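Local coordinates for metallo-beta-lactamase domain-containing protein (Enterococcus faecalis, PDB 2AZ4) that binds two zinc ions in a metallo-beta-lactamase fold and probably acts as a metal-dependent hydrolase, perhaps an RNA exonuclease, although its function is not established, at residues A[249-254]-A[342-347]; A[199-204]-A[392-397]; A[230-235]-A[375-380]. One frame throughout, in Å; residues are numbered along the deposited sequence.

Contact 1 (A[249-254]-A[342-347]); sequences LENPNR and GSLYIH
Arg-254 reaches across to the carbonyl of Gly-342 and grips that single oxygen side-on with two nitrogens. The shorter bond runs from Arg-254 NE to Gly-342 O, 2.7 Å, with the donor in the carbonyl plane; Arg-254 NH2 joins it at 3.0 Å from the same O, from above that plane. The arm arrives here because CG stands anti to the backbone N (chi1 -170°) and the chain stays extended as far as NE. A third bond, from within the same loop, fixes the rotation of the guanidinium: Arg-254 NH1 donates to Asn-251 OD1 at 2.9 Å. Beyond the two segments, NH2 also meets the hydroxyl of Thr-373.

The apolar share falls to Leu-344. Its CB lies over one guanidinium face, toward the rim and 4.0 Å from Arg-254 CZ, while its CD2 sits 3.8 Å from Asn-251 ND2, an amide nitrogen already bonded to Leu-247 O.

Loop 249-254 leads from helix 237-249 into strand 256-260. Arg-254 thus ties this helix-to-strand connection to the residues that lead into the neighbouring strand 344-348, at the N-terminal ends of two adjacent inner strands of the parallel six-stranded alpha/beta sheet, well away from the zinc site.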
ATOM      1  N   LEU A 249       4.492 -10.532 -28.018  1.00 22.59           N
ATOM      2  CA  LEU A 249       5.091 -10.754 -29.347  1.00 22.33           C
ATOM      3  C   LEU A 249       5.430 -12.210 -29.610  1.00 23.10           C
ATOM      4  O   LEU A 249       5.454 -12.653 -30.755  1.00 23.38           O
ATOM      5  CB  LEU A 249       6.334  -9.874 -29.533  1.00 22.13           C
ATOM      6  CG  LEU A 249       6.058  -8.365 -29.490  1.00 20.46           C
ATOM      7  CD1 LEU A 249       7.359  -7.531 -29.526  1.00 19.16           C
ATOM      8  CD2 LEU A 249       5.119  -7.971 -30.598  1.00 18.74           C
ATOM      9  N   GLU A 250       5.681 -12.959 -28.551  1.00 23.40           N
ATOM     10  CA  GLU A 250       5.913 -14.396 -28.681  1.00 25.37           C
ATOM     11  C   GLU A 250       4.585 -15.151 -28.895  1.00 24.95           C
ATOM     12  O   GLU A 250       4.601 -16.318 -29.274  1.00 25.21           O
ATOM     13  CB  GLU A 250       6.581 -14.940 -27.422  1.00 24.72           C
ATOM     14  CG  GLU A 250       7.990 -14.431 -27.155  1.00 28.56           C
ATOM     15  CD  GLU A 250       8.579 -15.016 -25.872  1.00 27.57           C
ATOM     16  OE1 GLU A 250       7.827 -15.625 -25.080  1.00 29.92           O
ATOM     17  OE2 GLU A 250       9.803 -14.871 -25.651  1.00 31.26           O
ATOM     18  N   ASN A 251       3.455 -14.497 -28.611  1.00 24.90           N
ATOM     19  CA  ASN A 251       2.136 -15.152 -28.716  1.00 25.28           C
ATOM     20  C   ASN A 251       1.097 -14.352 -29.514  1.00 25.63           C
ATOM     21  O   ASN A 251       0.064 -13.941 -28.958  1.00 26.07           O
ATOM     22  CB  ASN A 251       1.594 -15.515 -27.325  1.00 24.98           C
ATOM     23  CG  ASN A 251       2.487 -16.511 -26.588  1.00 24.70           C
ATOM     24  OD1 ASN A 251       2.366 -17.719 -26.773  1.00 24.06           O
ATOM     25  ND2 ASN A 251       3.394 -15.999 -25.756  1.00 21.75           N
ATOM     26  N   PRO A 252       1.359 -14.147 -30.826  1.00 26.03           N
ATOM     27  CA  PRO A 252       0.480 -13.348 -31.685  1.00 26.41           C
ATOM     28  C   PRO A 252      -0.900 -13.967 -31.989  1.00 26.61           C
ATOM     29  O   PRO A 252      -1.818 -13.248 -32.410  1.00 27.12           O
ATOM     30  CB  PRO A 252       1.300 -13.182 -32.973  1.00 26.37           C
ATOM     31  CG  PRO A 252       2.207 -14.366 -32.997  1.00 26.64           C
ATOM     32  CD  PRO A 252       2.538 -14.652 -31.568  1.00 25.99           C
ATOM     33  N   ASN A 253      -1.052 -15.262 -31.754  1.00 26.59           N
ATOM     34  CA  ASN A 253      -2.316 -15.950 -32.038  1.00 26.67           C
ATOM     35  C   ASN A 253      -2.700 -16.793 -30.832  1.00 25.34           C
ATOM     36  O   ASN A 253      -2.415 -17.997 -30.770  1.00 25.53           O
ATOM     37  CB  ASN A 253      -2.180 -16.813 -33.308  1.00 27.29           C
ATOM     38  CG  ASN A 253      -3.501 -17.424 -33.751  1.00 30.72           C
ATOM     39  OD1 ASN A 253      -4.574 -16.985 -33.335  1.00 34.13           O
ATOM     40  ND2 ASN A 253      -3.424 -18.448 -34.614  1.00 33.41           N
ATOM     41  N   ARG A 254      -3.310 -16.135 -29.850  1.00 23.51           N
ATOM     42  CA  ARG A 254      -3.510 -16.715 -28.550  1.00 21.99           C
ATOM     43  C   ARG A 254      -4.250 -15.697 -27.661  1.00 21.34           C
ATOM     44  O   ARG A 254      -3.951 -14.494 -27.664  1.00 21.17           O
ATOM     45  CB  ARG A 254      -2.154 -17.072 -27.924  1.00 22.20           C
ATOM     46  CG  ARG A 254      -2.229 -17.927 -26.644  1.00 21.81           C
ATOM     47  CD  ARG A 254      -0.846 -18.303 -26.155  1.00 22.48           C
ATOM     48  NE  ARG A 254      -0.910 -19.384 -25.174  1.00 25.07           N
ATOM     49  CZ  ARG A 254       0.115 -19.859 -24.472  1.00 24.43           C
ATOM     50  NH1 ARG A 254       1.339 -19.371 -24.615  1.00 23.45           N
ATOM     51  NH2 ARG A 254      -0.096 -20.844 -23.623  1.00 28.63           N
ATOM     52  N   GLY A 342      -5.505 -23.439 -23.495  1.00 23.28           N
ATOM     53  CA  GLY A 342      -4.251 -23.122 -24.162  1.00 23.03           C
ATOM     54  C   GLY A 342      -3.875 -21.646 -24.129  1.00 22.38           C
ATOM     55  O   GLY A 342      -2.864 -21.237 -24.725  1.00 22.40           O
ATOM     56  N   SER A 343      -4.685 -20.831 -23.460  1.00 21.08           N
ATOM     57  CA  SER A 343      -4.401 -19.392 -23.424  1.00 19.92           C
ATOM     58  C   SER A 343      -3.302 -19.042 -22.387  1.00 20.15           C
ATOM     59  O   SER A 343      -2.797 -19.915 -21.660  1.00 19.91           O
ATOM     60  CB  SER A 343      -5.691 -18.602 -23.191  1.00 19.07           C
ATOM     61  OG  SER A 343      -6.167 -18.802 -21.877  1.00 17.14           O
ATOM     62  N   LEU A 344      -2.934 -17.760 -22.339  1.00 20.01           N
ATOM     63  CA  LEU A 344      -1.866 -17.282 -21.469  1.00 19.26           C
ATOM     64  C   LEU A 344      -2.454 -16.304 -20.469  1.00 18.85           C
ATOM     65  O   LEU A 344      -3.189 -15.412 -20.847  1.00 19.44           O
ATOM     66  CB  LEU A 344      -0.781 -16.596 -22.301  1.00 19.37           C
ATOM     67  CG  LEU A 344       0.452 -15.992 -21.596  1.00 18.80           C
ATOM     68  CD1 LEU A 344       1.224 -17.049 -20.796  1.00 16.66           C
ATOM     69  CD2 LEU A 344       1.355 -15.268 -22.643  1.00 18.74           C
ATOM     70  N   TYR A 345      -2.153 -16.503 -19.195  1.00 18.76           N
ATOM     71  CA  TYR A 345      -2.571 -15.569 -18.150  1.00 17.92           C
ATOM     72  C   TYR A 345      -1.339 -15.064 -17.399  1.00 17.66           C
ATOM     73  O   TYR A 345      -0.528 -15.838 -16.917  1.00 17.57           O
ATOM     74  CB  TYR A 345      -3.576 -16.220 -17.189  1.00 17.94           C
ATOM     75  CG  TYR A 345      -3.799 -15.404 -15.925  1.00 16.55           C
ATOM     76  CD1 TYR A 345      -4.492 -14.187 -15.970  1.00 15.80           C
ATOM     77  CD2 TYR A 345      -3.290 -15.825 -14.699  1.00 17.50           C
ATOM     78  CE1 TYR A 345      -4.684 -13.424 -14.807  1.00 14.74           C
ATOM     79  CE2 TYR A 345      -3.484 -15.061 -13.537  1.00 15.13           C
ATOM     80  CZ  TYR A 345      -4.172 -13.870 -13.611  1.00 13.79           C
ATOM     81  OH  TYR A 345      -4.354 -13.109 -12.478  1.00 18.04           O
ATOM     82  N   ILE A 346      -1.226 -13.748 -17.295  1.00 18.17           N
ATOM     83  CA  ILE A 346      -0.077 -13.115 -16.669  1.00 17.69           C
ATOM     84  C   ILE A 346      -0.517 -12.548 -15.335  1.00 17.10           C
ATOM     85  O   ILE A 346      -1.345 -11.645 -15.272  1.00 16.71           O
ATOM     86  CB  ILE A 346       0.522 -12.023 -17.567  1.00 18.27           C
ATOM     87  CG1 ILE A 346       1.001 -12.647 -18.888  1.00 17.52           C
ATOM     88  CG2 ILE A 346       1.663 -11.305 -16.839  1.00 17.72           C
ATOM     89  CD1 ILE A 346       0.990 -11.640 -20.051  1.00 17.87           C
ATOM     90  N   HIS A 347       0.023 -13.134 -14.273  1.00 16.86           N
ATOM     91  CA  HIS A 347      -0.329 -12.774 -12.914  1.00 17.05           C
ATOM     92  C   HIS A 347       0.695 -11.767 -12.399  1.00 16.96           C
ATOM     93  O   HIS A 347       1.833 -12.129 -12.108  1.00 17.24           O
ATOM     94  CB  HIS A 347      -0.331 -14.036 -12.050  1.00 16.83           C
ATOM     95  CG  HIS A 347      -1.141 -13.905 -10.803  1.00 17.16           C
ATOM     96  ND1 HIS A 347      -0.607 -14.081  -9.546  1.00 21.01           N
ATOM     97  CD2 HIS A 347      -2.438 -13.575 -10.619  1.00 15.47           C
ATOM     98  CE1 HIS A 347      -1.552 -13.906  -8.639  1.00 18.17           C
ATOM     99  NE2 HIS A 347      -2.671 -13.588  -9.266  1.00 20.53           N
TER

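Contact 2 (A[199-204]-A[392-397]); sequences ETLAFC and IALIEP
Cys-204 is the bump of this contact: its CB pushes into the angle between Leu-394 and Ile-395 at the end of helix 385-395. Cys-204 CB lies 3.8 Å from Leu-394 CB and 3.9 Å from Ile-395 CG1, so the two neighbours share the small side chain between them. The sulfur is turned beside its own backbone N (chi1 -72°), which brings Cys-204 SG within 4.1 Å of both Leu-394 CD1 and Ile-395 CD1.

Larger side chains close the hollow at its margins. One turn earlier on helix 197-207, the end of Leu-201 bends toward the partner until Leu-201 CD2 meets Leu-394 CD1 at 3.7 Å. On the Ile-395 side, Phe-203 brings the CE2 corner of its ring to 4.0 Å from Ile-395 CD1, the two side chains meeting at a slant. Ile-395 CG1 also lies against the backbone of helix 197-207, 3.6 Å from Cys-204 O, so the helices are close enough for a side chain to rest on main chain.

Beyond the pair, Phe-203 packs on Ala-174 and Leu-176 of strand 173-179 and Ile-395 on Leu-213, seating both helices on the same mixed sheet of the metallo-beta-lactamase fold. Every contact described between the two segments is van der Waals, so complementary shape sets how these helices meet; polar ties such as Lys-208 NZ to Leu-394 O lie just beyond.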
ATOM      1  N   GLU A 199      12.070   9.929  -6.984  1.00 21.22           N
ATOM      2  CA  GLU A 199      11.325  10.446  -5.814  1.00 22.00           C
ATOM      3  C   GLU A 199      11.901   9.904  -4.521  1.00 20.49           C
ATOM      4  O   GLU A 199      11.967  10.631  -3.539  1.00 21.00           O
ATOM      5  CB  GLU A 199       9.836  10.106  -5.832  1.00 21.32           C
ATOM      6  CG  GLU A 199       9.049  10.584  -6.998  1.00 24.02           C
ATOM      7  CD  GLU A 199       7.583  10.149  -6.883  1.00 25.60           C
ATOM      8  OE1 GLU A 199       7.313   9.030  -6.382  1.00 30.45           O
ATOM      9  OE2 GLU A 199       6.702  10.930  -7.273  1.00 31.44           O
ATOM     10  N   THR A 200      12.293   8.630  -4.515  1.00 20.29           N
ATOM     11  CA  THR A 200      12.946   8.040  -3.343  1.00 19.79           C
ATOM     12  C   THR A 200      14.303   8.744  -3.129  1.00 20.00           C
ATOM     13  O   THR A 200      14.632   9.136  -2.006  1.00 18.01           O
ATOM     14  CB  THR A 200      13.106   6.506  -3.435  1.00 20.25           C
ATOM     15  OG1 THR A 200      11.811   5.880  -3.400  1.00 21.78           O
ATOM     16  CG2 THR A 200      13.932   5.937  -2.248  1.00 18.81           C
ATOM     17  N   LEU A 201      15.067   8.908  -4.206  1.00 19.19           N
ATOM     18  CA  LEU A 201      16.344   9.631  -4.126  1.00 19.84           C
ATOM     19  C   LEU A 201      16.181  11.044  -3.561  1.00 19.73           C
ATOM     20  O   LEU A 201      16.930  11.426  -2.666  1.00 20.42           O
ATOM     21  CB  LEU A 201      17.035   9.698  -5.488  1.00 19.37           C
ATOM     22  CG  LEU A 201      17.538   8.347  -6.010  1.00 19.88           C
ATOM     23  CD1 LEU A 201      18.298   8.571  -7.327  1.00 21.06           C
ATOM     24  CD2 LEU A 201      18.447   7.652  -4.982  1.00 21.75           C
ATOM     25  N   ALA A 202      15.217  11.805  -4.088  1.00 20.09           N
ATOM     26  CA  ALA A 202      14.922  13.144  -3.588  1.00 20.75           C
ATOM     27  C   ALA A 202      14.508  13.119  -2.121  1.00 20.71           C
ATOM     28  O   ALA A 202      14.818  14.053  -1.370  1.00 21.50           O
ATOM     29  CB  ALA A 202      13.856  13.815  -4.434  1.00 21.38           C
ATOM     30  N   PHE A 203      13.831  12.054  -1.705  1.00 19.83           N
ATOM     31  CA  PHE A 203      13.435  11.896  -0.314  1.00 20.06           C
ATOM     32  C   PHE A 203      14.667  11.742   0.591  1.00 21.00           C
ATOM     33  O   PHE A 203      14.738  12.336   1.658  1.00 20.01           O
ATOM     34  CB  PHE A 203      12.517  10.666  -0.154  1.00 19.64           C
ATOM     35  CG  PHE A 203      12.538  10.076   1.224  1.00 20.16           C
ATOM     36  CD1 PHE A 203      11.953  10.752   2.295  1.00 19.66           C
ATOM     37  CD2 PHE A 203      13.168   8.859   1.460  1.00 17.88           C
ATOM     38  CE1 PHE A 203      11.986  10.210   3.591  1.00 18.44           C
ATOM     39  CE2 PHE A 203      13.215   8.314   2.738  1.00 18.77           C
ATOM     40  CZ  PHE A 203      12.612   8.998   3.807  1.00 19.23           C
ATOM     41  N   CYS A 204      15.604  10.892   0.173  1.00 21.07           N
ATOM     42  CA  CYS A 204      16.832  10.642   0.938  1.00 22.56           C
ATOM     43  C   CYS A 204      17.622  11.941   1.162  1.00 23.39           C
ATOM     44  O   CYS A 204      18.144  12.181   2.259  1.00 24.32           O
ATOM     45  CB  CYS A 204      17.698   9.620   0.204  1.00 22.28           C
ATOM     46  SG  CYS A 204      17.095   7.937   0.237  1.00 24.33           S
ATOM     47  N   ILE A 392      19.884   3.964   3.560  1.00 21.80           N
ATOM     48  CA  ILE A 392      20.547   4.340   4.827  1.00 22.94           C
ATOM     49  C   ILE A 392      21.856   5.076   4.539  1.00 23.55           C
ATOM     50  O   ILE A 392      22.131   6.104   5.155  1.00 23.90           O
ATOM     51  CB  ILE A 392      20.803   3.106   5.716  1.00 23.43           C
ATOM     52  CG1 ILE A 392      19.466   2.460   6.127  1.00 22.55           C
ATOM     53  CG2 ILE A 392      21.670   3.476   6.972  1.00 24.28           C
ATOM     54  CD1 ILE A 392      19.557   1.022   6.534  1.00 20.51           C
ATOM     55  N   ALA A 393      22.623   4.579   3.561  1.00 24.24           N
ATOM     56  CA  ALA A 393      23.855   5.254   3.135  1.00 24.85           C
ATOM     57  C   ALA A 393      23.604   6.678   2.630  1.00 25.74           C
ATOM     58  O   ALA A 393      24.326   7.600   3.012  1.00 26.21           O
ATOM     59  CB  ALA A 393      24.618   4.416   2.097  1.00 25.04           C
ATOM     60  N   LEU A 394      22.578   6.879   1.797  1.00 25.67           N
ATOM     61  CA  LEU A 394      22.254   8.223   1.317  1.00 26.05           C
ATOM     62  C   LEU A 394      21.800   9.179   2.413  1.00 25.95           C
ATOM     63  O   LEU A 394      22.130  10.363   2.373  1.00 26.56           O
ATOM     64  CB  LEU A 394      21.229   8.185   0.171  1.00 26.36           C
ATOM     65  CG  LEU A 394      21.692   7.648  -1.186  1.00 26.64           C
ATOM     66  CD1 LEU A 394      20.482   7.155  -1.959  1.00 28.96           C
ATOM     67  CD2 LEU A 394      22.442   8.711  -1.960  1.00 26.78           C
ATOM     68  N   ILE A 395      21.066   8.673   3.397  1.00 25.75           N
ATOM     69  CA  ILE A 395      20.529   9.522   4.468  1.00 25.85           C
ATOM     70  C   ILE A 395      21.535   9.776   5.612  1.00 26.06           C
ATOM     71  O   ILE A 395      21.609  10.884   6.126  1.00 26.14           O
ATOM     72  CB  ILE A 395      19.223   8.913   5.051  1.00 25.42           C
ATOM     73  CG1 ILE A 395      18.079   9.026   4.038  1.00 25.95           C
ATOM     74  CG2 ILE A 395      18.850   9.548   6.384  1.00 25.52           C
ATOM     75  CD1 ILE A 395      16.917   8.076   4.325  1.00 23.40           C
ATOM     76  N   GLU A 396      22.282   8.739   5.992  1.00 26.73           N
ATOM     77  CA  GLU A 396      23.241   8.781   7.122  1.00 27.91           C
ATOM     78  C   GLU A 396      22.503   9.190   8.404  1.00 27.30           C
ATOM     79  O   GLU A 396      22.723  10.287   8.937  1.00 27.50           O
ATOM     80  CB  GLU A 396      24.458   9.690   6.829  1.00 27.98           C
ATOM     81  CG  GLU A 396      25.217   9.396   5.505  1.00 28.66           C
ATOM     82  CD  GLU A 396      26.502  10.230   5.374  1.00 29.54           C
ATOM     83  OE1 GLU A 396      27.332  10.153   6.305  1.00 30.11           O
ATOM     84  OE2 GLU A 396      26.683  10.975   4.366  1.00 33.24           O
ATOM     85  N   PRO A 397      21.587   8.317   8.876  1.00 27.18           N
ATOM     86  CA  PRO A 397      20.776   8.637  10.039  1.00 27.30           C
ATOM     87  C   PRO A 397      21.624   8.563  11.321  1.00 27.19           C
ATOM     88  O   PRO A 397      22.479   7.688  11.448  1.00 26.27           O
ATOM     89  CB  PRO A 397      19.715   7.529  10.033  1.00 26.64           C
ATOM     90  CG  PRO A 397      20.405   6.364   9.421  1.00 26.83           C
ATOM     91  CD  PRO A 397      21.270   6.975   8.346  1.00 26.37           C
TER

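Contact 3 (A[230-235]-A[375-380]); sequences AQIAVV and VRLACS
Leu-377 CD1 is the hub of the apolar centre, wedged between two side chains of the facing segment: Val-234 CG2 at 3.7 Å and Ile-232 CG2 at 3.9 Å. Ile-232 stretches its CD1 along the same side to Val-375 CG1, 3.7 Å away, and Val-234 sets CG1 against Cys-379 CB. His-243 of helix 237-249 touches both Ile-232 and Leu-377.

Outward from this cluster the main chains pair around Gln-231 and Arg-376. Arg-376 N donates to Ala-230 O at 2.9 Å, and Ile-232 N answers with a longer, straighter bond to Arg-376 O (3.2 Å, 169° at the hydrogen), forming a single parallel bridge.

At the polar edge the side chains of Gln-231 and Arg-376 run side by side, both starting anti to their backbone N, with amide and guanidinium planes 82° apart. Gln-231 NE2 donates to two waters. One, 2.7 Å from Gln-231 NE2, also accepts from Arg-376 NH2; the other accepts from Ala-378 N and donates to Ile-232 O, joining the backbones where direct pairing has stopped. Arg-376 NH1 is held by Leu-353 O and the Tyr-360 hydroxyl.

The side chain of Cys-379 lies about 13 Å from a zinc ion. Segment 230-235 thus adds one parallel bridge beyond 373-376, an outermost strand of the parallel alpha/beta sheet.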
ATOM      1  N   ALA A 230       7.530 -20.936 -12.528  1.00 39.76           N
ATOM      2  CA  ALA A 230       6.436 -20.147 -13.122  1.00 38.26           C
ATOM      3  C   ALA A 230       6.745 -18.638 -13.186  1.00 37.18           C
ATOM      4  O   ALA A 230       6.031 -17.864 -13.859  1.00 36.05           O
ATOM      5  CB  ALA A 230       5.131 -20.387 -12.348  1.00 38.29           C
ATOM      6  N   GLN A 231       7.813 -18.246 -12.483  1.00 35.91           N
ATOM      7  CA  GLN A 231       8.195 -16.850 -12.275  1.00 34.59           C
ATOM      8  C   GLN A 231       9.335 -16.361 -13.188  1.00 33.30           C
ATOM      9  O   GLN A 231      10.373 -17.010 -13.339  1.00 33.69           O
ATOM     10  CB  GLN A 231       8.558 -16.642 -10.799  1.00 34.88           C
ATOM     11  CG  GLN A 231       8.947 -15.223 -10.431  1.00 36.65           C
ATOM     12  CD  GLN A 231       8.828 -14.948  -8.948  1.00 39.56           C
ATOM     13  OE1 GLN A 231       8.959 -15.854  -8.115  1.00 41.13           O
ATOM     14  NE2 GLN A 231       8.572 -13.691  -8.605  1.00 39.28           N
ATOM     15  N   ILE A 232       9.110 -15.209 -13.809  1.00 31.27           N
ATOM     16  CA  ILE A 232      10.142 -14.473 -14.551  1.00 29.02           C
ATOM     17  C   ILE A 232      10.876 -13.579 -13.552  1.00 28.27           C
ATOM     18  O   ILE A 232      10.240 -12.905 -12.751  1.00 28.07           O
ATOM     19  CB  ILE A 232       9.479 -13.607 -15.657  1.00 28.60           C
ATOM     20  CG1 ILE A 232       9.065 -14.500 -16.826  1.00 27.49           C
ATOM     21  CG2 ILE A 232      10.401 -12.456 -16.107  1.00 27.78           C
ATOM     22  CD1 ILE A 232       8.041 -13.898 -17.768  1.00 27.48           C
ATOM     23  N   ALA A 233      12.206 -13.592 -13.571  1.00 27.33           N
ATOM     24  CA  ALA A 233      12.984 -12.686 -12.721  1.00 26.42           C
ATOM     25  C   ALA A 233      12.940 -11.263 -13.302  1.00 26.04           C
ATOM     26  O   ALA A 233      13.380 -11.026 -14.441  1.00 27.31           O
ATOM     27  CB  ALA A 233      14.417 -13.174 -12.592  1.00 27.08           C
ATOM     28  N   VAL A 234      12.381 -10.338 -12.529  1.00 24.26           N
ATOM     29  CA  VAL A 234      12.099  -8.967 -12.961  1.00 22.84           C
ATOM     30  C   VAL A 234      12.916  -8.077 -12.036  1.00 22.41           C
ATOM     31  O   VAL A 234      12.995  -8.368 -10.849  1.00 22.08           O
ATOM     32  CB  VAL A 234      10.568  -8.641 -12.837  1.00 23.16           C
ATOM     33  CG1 VAL A 234      10.288  -7.141 -12.899  1.00 21.49           C
ATOM     34  CG2 VAL A 234       9.753  -9.374 -13.923  1.00 23.36           C
ATOM     35  N   VAL A 235      13.522  -7.023 -12.579  1.00 21.55           N
ATOM     36  CA  VAL A 235      14.422  -6.144 -11.811  1.00 20.91           C
ATOM     37  C   VAL A 235      13.900  -4.706 -11.595  1.00 20.32           C
ATOM     38  O   VAL A 235      14.512  -3.934 -10.871  1.00 20.26           O
ATOM     39  CB  VAL A 235      15.857  -6.058 -12.452  1.00 21.23           C
ATOM     40  CG1 VAL A 235      16.490  -7.440 -12.610  1.00 21.32           C
ATOM     41  CG2 VAL A 235      15.828  -5.309 -13.778  1.00 19.52           C
ATOM     42  N   VAL A 375       1.735 -17.388 -15.725  1.00 22.89           N
ATOM     43  CA  VAL A 375       3.027 -16.727 -15.643  1.00 23.24           C
ATOM     44  C   VAL A 375       3.006 -15.717 -14.528  1.00 23.05           C
ATOM     45  O   VAL A 375       2.193 -14.800 -14.531  1.00 22.61           O
ATOM     46  CB  VAL A 375       3.442 -16.079 -16.987  1.00 24.00           C
ATOM     47  CG1 VAL A 375       4.747 -15.294 -16.830  1.00 23.93           C
ATOM     48  CG2 VAL A 375       3.633 -17.154 -18.036  1.00 24.14           C
ATOM     49  N   ARG A 376       3.895 -15.914 -13.563  1.00 22.67           N
ATOM     50  CA  ARG A 376       4.092 -14.967 -12.502  1.00 23.00           C
ATOM     51  C   ARG A 376       5.029 -13.848 -12.970  1.00 23.17           C
ATOM     52  O   ARG A 376       6.213 -14.077 -13.268  1.00 23.06           O
ATOM     53  CB  ARG A 376       4.633 -15.659 -11.258  1.00 23.38           C
ATOM     54  CG  ARG A 376       4.551 -14.779 -10.016  1.00 26.29           C
ATOM     55  CD  ARG A 376       4.981 -15.505  -8.755  1.00 29.33           C
ATOM     56  NE  ARG A 376       5.119 -14.534  -7.670  1.00 32.34           N
ATOM     57  CZ  ARG A 376       4.121 -14.160  -6.872  1.00 33.82           C
ATOM     58  NH1 ARG A 376       2.912 -14.698  -7.022  1.00 32.41           N
ATOM     59  NH2 ARG A 376       4.333 -13.248  -5.925  1.00 33.96           N
ATOM     60  N   LEU A 377       4.485 -12.638 -13.065  1.00 22.28           N
ATOM     61  CA  LEU A 377       5.299 -11.497 -13.482  1.00 22.20           C
ATOM     62  C   LEU A 377       5.218 -10.447 -12.376  1.00 22.02           C
ATOM     63  O   LEU A 377       4.406  -9.521 -12.435  1.00 22.44           O
ATOM     64  CB  LEU A 377       4.839 -10.962 -14.857  1.00 22.25           C
ATOM     65  CG  LEU A 377       5.692  -9.898 -15.570  1.00 22.73           C
ATOM     66  CD1 LEU A 377       7.026 -10.485 -16.083  1.00 24.99           C
ATOM     67  CD2 LEU A 377       4.886  -9.260 -16.704  1.00 22.37           C
ATOM     68  N   ALA A 378       6.042 -10.634 -11.350  1.00 21.66           N
ATOM     69  CA  ALA A 378       5.949  -9.842 -10.131  1.00 21.72           C
ATOM     70  C   ALA A 378       7.086  -8.835 -10.017  1.00 21.29           C
ATOM     71  O   ALA A 378       8.199  -9.090 -10.454  1.00 21.42           O
ATOM     72  CB  ALA A 378       5.915 -10.754  -8.890  1.00 21.79           C
ATOM     73  N   CYS A 379       6.795  -7.695  -9.414  1.00 20.22           N
ATOM     74  CA  CYS A 379       7.835  -6.740  -9.067  1.00 19.60           C
ATOM     75  C   CYS A 379       7.479  -6.143  -7.707  1.00 18.94           C
ATOM     76  O   CYS A 379       6.456  -5.446  -7.562  1.00 18.79           O
ATOM     77  CB  CYS A 379       7.937  -5.658 -10.142  1.00 19.52           C
ATOM     78  SG  CYS A 379       9.230  -4.432  -9.827  1.00 21.81           S
ATOM     79  N   SER A 380       8.296  -6.452  -6.707  1.00 17.87           N
ATOM     80  CA  SER A 380       8.044  -6.002  -5.348  1.00 17.85           C
ATOM     81  C   SER A 380       7.902  -4.489  -5.237  1.00 17.28           C
ATOM     82  O   SER A 380       8.641  -3.727  -5.853  1.00 16.88           O
ATOM     83  CB  SER A 380       9.142  -6.472  -4.393  1.00 18.06           C
ATOM     84  OG  SER A 380       8.819  -6.052  -3.075  1.00 20.29           O
TER
HETATM   85  O   HOH W   1       8.407 -12.134 -11.310  1.00 27.31           O
HETATM   86  O   HOH W   2       7.297 -12.870  -6.336  1.00 34.48           O

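How the contacts relate
Contacts 1 and 3 belong to the same parallel sheet and touch: strands 344-348 and 373-376 are neighbours, with His-347 N 2.7 Å from Val-375 O. Contact 2 stands apart, about 40 Å from contact 1 and 27 Å from contact 3 between centres, on one of the two mixed sheets of the metallo-beta-lactamase fold, between which the zinc ligands are shared. It is largely buried and apolar, with Leu-394 at its exposed margin. The other two are partly buried: contact 1, farthest from the chain's centre, rests on one arginine, whereas contact 3 combines main-chain pairing, a hydrophobic cluster and bridging waters. Strand 373-376 and helix 385-395, consecutive in the chain, join contacts 3 and 2.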